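Side-chain contacts in pngf-ii (Elizabethkingia meningoseptica, PDB 4R4X), which releases N-linked glycans from glycoproteins as a peptide:N-glycosidase, probably by hydrolysing the amide bond that joins the sugar to the protein: residues N213-L218 against M389-Q394; V513-G518 against S526-S531. All coordinates share one frame; numbering follows the deposited sequence.

Contact 1: N213-L218 against M389-Q394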
loop_
_atom_site.group_PDB
_atom_site.type_symbol
_atom_site.label_atom_id
_atom_site.label_comp_id
_atom_site.label_asym_id
_atom_site.label_seq_id
_atom_site.Cartn_x
_atom_site.Cartn_y
_atom_site.Cartn_z
ATOM N N ASN A 213 -8.620 18.987 19.719
ATOM C CA ASN A 213 -9.480 18.354 20.703
ATOM C C ASN A 213 -9.693 16.864 20.409
ATOM O O ASN A 213 -10.728 16.314 20.753
ATOM C CB ASN A 213 -10.821 19.099 20.756
ATOM C CG ASN A 213 -11.306 19.349 22.172
ATOM O OD1 ASN A 213 -10.543 19.769 23.021
ATOM N ND2 ASN A 213 -12.588 19.103 22.424
ATOM N N GLY A 214 -8.695 16.233 19.781
ATOM C CA GLY A 214 -8.698 14.805 19.463
ATOM C C GLY A 214 -8.891 14.466 17.975
ATOM O O GLY A 214 -8.778 13.304 17.585
ATOM N N THR A 215 -9.202 15.461 17.156
ATOM C CA THR A 215 -9.502 15.219 15.741
ATOM C C THR A 215 -8.257 15.053 14.864
ATOM O O THR A 215 -8.358 14.631 13.711
ATOM C CB THR A 215 -10.380 16.336 15.171
ATOM O OG1 THR A 215 -9.718 17.596 15.307
ATOM C CG2 THR A 215 -11.716 16.377 15.874
ATOM N N ILE A 216 -7.092 15.366 15.421
ATOM C CA ILE A 216 -5.807 15.243 14.714
ATOM C C ILE A 216 -4.841 14.443 15.578
ATOM O O ILE A 216 -4.640 14.781 16.752
ATOM C CB ILE A 216 -5.180 16.617 14.461
ATOM C CG1 ILE A 216 -6.163 17.557 13.746
ATOM C CG2 ILE A 216 -3.898 16.485 13.660
ATOM C CD1 ILE A 216 -5.818 19.033 13.914
ATOM N N ILE A 217 -4.298 13.366 15.021
ATOM C CA ILE A 217 -3.231 12.610 15.662
ATOM C C ILE A 217 -1.960 12.667 14.799
ATOM O O ILE A 217 -2.021 12.538 13.561
ATOM C CB ILE A 217 -3.633 11.146 15.973
ATOM C CG1 ILE A 217 -4.040 10.385 14.709
ATOM C CG2 ILE A 217 -4.786 11.119 16.977
ATOM C CD1 ILE A 217 -4.500 8.966 14.970
ATOM N N LEU A 218 -0.808 12.802 15.450
ATOM C CA LEU A 218 0.448 13.088 14.743
ATOM C C LEU A 218 1.618 12.363 15.400
ATOM O O LEU A 218 1.670 12.277 16.614
ATOM C CB LEU A 218 0.714 14.591 14.807
ATOM C CG LEU A 218 1.803 15.116 13.875
ATOM C CD1 LEU A 218 1.261 15.177 12.468
ATOM C CD2 LEU A 218 2.283 16.513 14.254
HETATM N N MSE A 389 -7.183 21.949 10.697
HETATM C CA MSE A 389 -7.324 22.608 12.000
HETATM C C MSE A 389 -8.712 23.207 12.223
HETATM O O MSE A 389 -8.867 24.193 12.951
HETATM C CB MSE A 389 -6.188 23.647 12.134
HETATM C CG MSE A 389 -4.901 22.946 12.537
HETATM SE SE MSE A 389 -3.453 24.297 12.615
HETATM C CE MSE A 389 -3.957 25.062 14.347
ATOM N N GLU A 390 -9.719 22.593 11.610
ATOM C CA GLU A 390 -11.128 22.986 11.794
ATOM C C GLU A 390 -11.522 23.143 13.268
ATOM O O GLU A 390 -12.256 24.070 13.621
ATOM C CB GLU A 390 -12.014 21.930 11.151
ATOM C CG GLU A 390 -13.516 22.155 11.266
ATOM C CD GLU A 390 -14.322 20.950 10.760
ATOM O OE1 GLU A 390 -15.561 20.970 10.880
ATOM O OE2 GLU A 390 -13.716 19.984 10.246
HETATM N N MSE A 391 -11.069 22.244 14.110
HETATM C CA MSE A 391 -11.411 22.281 15.553
HETATM C C MSE A 391 -10.239 22.884 16.327
HETATM O O MSE A 391 -10.009 22.568 17.492
HETATM C CB MSE A 391 -11.785 20.861 15.999
HETATM C CG MSE A 391 -13.166 20.437 15.481
HETATM SE SE MSE A 391 -13.004 19.460 13.747
HETATM C CE MSE A 391 -14.952 19.151 13.517
ATOM N N ALA A 392 -9.456 23.720 15.658
ATOM C CA ALA A 392 -8.375 24.454 16.299
ATOM C C ALA A 392 -8.234 25.852 15.727
ATOM O O ALA A 392 -7.124 26.382 15.696
ATOM C CB ALA A 392 -7.070 23.693 16.155
ATOM N N GLY A 393 -9.343 26.421 15.243
ATOM C CA GLY A 393 -9.410 27.812 14.817
ATOM C C GLY A 393 -9.125 28.132 13.346
ATOM O O GLY A 393 -9.089 29.297 12.971
ATOM N N GLN A 394 -8.926 27.122 12.502
ATOM C CA GLN A 394 -8.652 27.398 11.074
ATOM C C GLN A 394 -9.967 27.495 10.304
ATOM O O GLN A 394 -10.778 26.567 10.344
ATOM C CB GLN A 394 -7.764 26.313 10.460
ATOM C CG GLN A 394 -7.283 26.641 9.050
ATOM C CD GLN A 394 -6.411 25.556 8.422
ATOM O OE1 GLN A 394 -6.301 24.427 8.916
ATOM N NE2 GLN A 394 -5.763 25.913 7.330
HETATM O O HOH W 1 -9.256 20.077 13.808
#

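Contact 2: V513-G518 against S526-S531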
loop_
_atom_site.group_PDB
_atom_site.type_symbol
_atom_site.label_atom_id
_atom_site.label_comp_id
_atom_site.label_asym_id
_atom_site.label_seq_id
_atom_site.Cartn_x
_atom_site.Cartn_y
_atom_site.Cartn_z
ATOM N N VAL A 513 -6.065 29.183 -8.663
ATOM C CA VAL A 513 -7.287 28.373 -8.773
ATOM C C VAL A 513 -8.495 29.249 -8.580
ATOM O O VAL A 513 -8.563 29.993 -7.609
ATOM C CB VAL A 513 -7.346 27.256 -7.718
ATOM C CG1 VAL A 513 -8.601 26.396 -7.890
ATOM C CG2 VAL A 513 -6.093 26.411 -7.823
ATOM N N LYS A 514 -9.449 29.134 -9.503
ATOM C CA LYS A 514 -10.713 29.846 -9.436
ATOM C C LYS A 514 -11.829 28.800 -9.513
ATOM O O LYS A 514 -11.739 27.867 -10.310
ATOM C CB LYS A 514 -10.875 30.797 -10.624
ATOM C CG LYS A 514 -9.854 31.924 -10.706
ATOM C CD LYS A 514 -10.243 32.931 -11.782
ATOM C CE LYS A 514 -9.143 33.945 -12.028
ATOM N NZ LYS A 514 -9.550 34.869 -13.111
ATOM N N ILE A 515 -12.859 28.965 -8.679
ATOM C CA ILE A 515 -14.044 28.089 -8.635
ATOM C C ILE A 515 -15.255 28.986 -8.355
ATOM O O ILE A 515 -15.179 29.813 -7.438
ATOM C CB ILE A 515 -13.912 27.064 -7.473
ATOM C CG1 ILE A 515 -12.613 26.267 -7.605
ATOM C CG2 ILE A 515 -15.085 26.109 -7.418
ATOM C CD1 ILE A 515 -12.298 25.419 -6.379
ATOM N N PRO A 516 -16.364 28.853 -9.122
ATOM C CA PRO A 516 -17.556 29.684 -8.897
ATOM C C PRO A 516 -18.365 29.159 -7.707
ATOM O O PRO A 516 -19.399 28.498 -7.871
ATOM C CB PRO A 516 -18.332 29.585 -10.217
ATOM C CG PRO A 516 -17.915 28.286 -10.786
ATOM C CD PRO A 516 -16.534 27.980 -10.289
ATOM N N GLN A 517 -17.857 29.476 -6.520
ATOM C CA GLN A 517 -18.384 28.967 -5.254
ATOM C C GLN A 517 -19.823 29.393 -5.100
ATOM O O GLN A 517 -20.184 30.524 -5.449
ATOM C CB GLN A 517 -17.553 29.524 -4.118
ATOM C CG GLN A 517 -17.933 29.071 -2.714
ATOM C CD GLN A 517 -16.924 29.601 -1.724
ATOM O OE1 GLN A 517 -15.826 29.052 -1.591
ATOM N NE2 GLN A 517 -17.286 30.673 -1.025
ATOM N N GLY A 518 -20.652 28.495 -4.591
ATOM C CA GLY A 518 -22.085 28.771 -4.476
ATOM C C GLY A 518 -22.352 29.717 -3.316
ATOM O O GLY A 518 -21.536 29.821 -2.388
ATOM N N SER A 526 -21.079 27.144 1.269
ATOM C CA SER A 526 -20.283 26.307 0.392
ATOM C C SER A 526 -18.773 26.627 0.560
ATOM O O SER A 526 -18.372 27.755 0.877
ATOM C CB SER A 526 -20.736 26.459 -1.064
ATOM O OG SER A 526 -21.937 25.721 -1.286
ATOM N N PHE A 527 -17.946 25.609 0.366
ATOM C CA PHE A 527 -16.501 25.753 0.488
ATOM C C PHE A 527 -15.777 24.641 -0.234
ATOM O O PHE A 527 -16.374 23.601 -0.555
ATOM C CB PHE A 527 -16.060 25.827 1.962
ATOM C CG PHE A 527 -16.449 24.626 2.786
ATOM C CD1 PHE A 527 -15.575 23.556 2.948
ATOM C CD2 PHE A 527 -17.662 24.603 3.460
ATOM C CE1 PHE A 527 -15.923 22.462 3.733
ATOM C CE2 PHE A 527 -18.011 23.516 4.246
ATOM C CZ PHE A 527 -17.145 22.440 4.376
ATOM N N TRP A 528 -14.508 24.887 -0.563
ATOM C CA TRP A 528 -13.746 23.962 -1.420
ATOM C C TRP A 528 -12.407 23.604 -0.782
ATOM O O TRP A 528 -11.579 24.486 -0.545
ATOM C CB TRP A 528 -13.548 24.559 -2.812
ATOM C CG TRP A 528 -14.815 24.520 -3.593
ATOM C CD1 TRP A 528 -15.881 25.365 -3.473
ATOM C CD2 TRP A 528 -15.196 23.523 -4.537
ATOM N NE1 TRP A 528 -16.898 24.959 -4.303
ATOM C CE2 TRP A 528 -16.494 23.838 -4.979
ATOM C CE3 TRP A 528 -14.550 22.411 -5.085
ATOM C CZ2 TRP A 528 -17.156 23.079 -5.947
ATOM C CZ3 TRP A 528 -15.216 21.658 -6.032
ATOM C CH2 TRP A 528 -16.498 21.977 -6.441
ATOM N N ASN A 529 -12.224 22.315 -0.492
ATOM C CA ASN A 529 -10.971 21.774 0.014
ATOM C C ASN A 529 -10.086 21.415 -1.172
ATOM O O ASN A 529 -10.353 20.420 -1.874
ATOM C CB ASN A 529 -11.215 20.519 0.844
ATOM C CG ASN A 529 -11.830 20.798 2.193
ATOM O OD1 ASN A 529 -11.460 21.730 2.894
ATOM N ND2 ASN A 529 -12.728 19.925 2.594
ATOM N N VAL A 530 -9.054 22.225 -1.414
ATOM C CA VAL A 530 -8.176 22.028 -2.556
ATOM C C VAL A 530 -6.709 22.055 -2.121
ATOM O O VAL A 530 -6.268 22.911 -1.330
ATOM C CB VAL A 530 -8.457 23.030 -3.708
ATOM C CG1 VAL A 530 -9.945 23.086 -4.039
ATOM C CG2 VAL A 530 -7.984 24.425 -3.369
ATOM N N SER A 531 -5.961 21.066 -2.591
ATOM C CA SER A 531 -4.511 21.087 -2.427
ATOM C C SER A 531 -3.786 20.900 -3.752
ATOM O O SER A 531 -4.263 20.233 -4.687
ATOM C CB SER A 531 -4.050 20.067 -1.383
ATOM O OG SER A 531 -4.047 18.778 -1.921
HETATM O O HOH W 2 -21.568 29.803 0.522
#

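Contact 1: N213-L218 against M389-Q394
The selenomethionine M391 touches T215 at two points, CB and SE, the side chains crossing at about a right angle. Its CB lies 3.9 Å from T215 OG1. CG, beside the backbone N of M391, makes no close contact of its own, and a bend at chi2 (93°) brings SE to 4.0 Å from T215 CG2. CE runs on from SE in an extended line, away from T215; the side chain also touches Y353.

The hydroxyl of T215 makes two hydrogen bonds, one to G212 O and one accepted from a water at 2.9 Å. That water receives the M391 N-H (2.8 Å from M391 N), so the segments are joined by solvent without a direct hydrogen bond. Nearby, I216 CD1 touches M389 CG at 4.2 Å, and both side chains rest on L266 of helix 262-268.

Within the loop M389 O accepts A392 N and Q394 N from opposite faces of its plane, and Q394 OE1, also bonded by Y262 OH, takes M389 N at 3.2 Å in its carbonyl plane. Across from it, T215 and I216 face F211, which defines a classic beta bulge at the start of strand 216-222.

Contact 2: V513-G518 against S526-S531
Where G518 and S526 lie closest, with CA atoms 5.7 Å apart, the two backbones run nearly antiparallel (160°) yet share no direct hydrogen bond; one water spans them, donating to G518 O at 2.9 Å and accepting from S526 N.

I515 covers one face of the W528 indole. Its CG2 stands 3.7 Å from the centroid of the five-membered ring and only 14° off the ring normal, a CH-pi contact made over the face. Chi1 of I515 (-56°) puts CG2 anti to the backbone N and CG1 anti to the carbonyl carbon; with the chain extended beyond CG1, CD1 reaches W528 CG at 3.9 Å and V530 CG1 at 4.1 Å. V530 continues the apolar layer onto F383, which V513 also touches.

Q517 approaches the same ring differently: its OE1 lies near the ring plane, 4.1 Å from W528 CD1, while CD passes 3.5 Å from S526 O. That amide is held by outside partners, OE1 taking the N-H of F400 and NE2 bonding to T398 O. D435 ties both segments together, its OD2 accepting from W528 NE1 and G518 N and its backbone N bonding S526 OG.

I515, just beyond the end of strand 507-514, thus packs on W528 and V530 of strand 527-537, which belongs to a different antiparallel sheet; the cluster joins the two sheets, consistent with the jelly-roll beta sandwich of the PNGase F family.

Both contacts reach the large antiparallel sheet that carries strand 216-222, used by contact 1, and strand 527-537, used by contact 2; their centres lie 21 Å apart with no touch between them. In contact 1 a long loop meets the start of a strand, whereas contact 2 sets the loop following strand 507-514 against the first part of strand 527-537. Contact 1 is buried; contact 2 is partly buried, with partly exposed Q517, G518 and F527 beside buried I515, S526, W528 and V530, yet it covers more surface (326 against 189 Å²). Each is bridged by a water, but contact 1 rests on sparse apolar touches, contact 2 on a CH-pi contact and side chains bonded to outside partners.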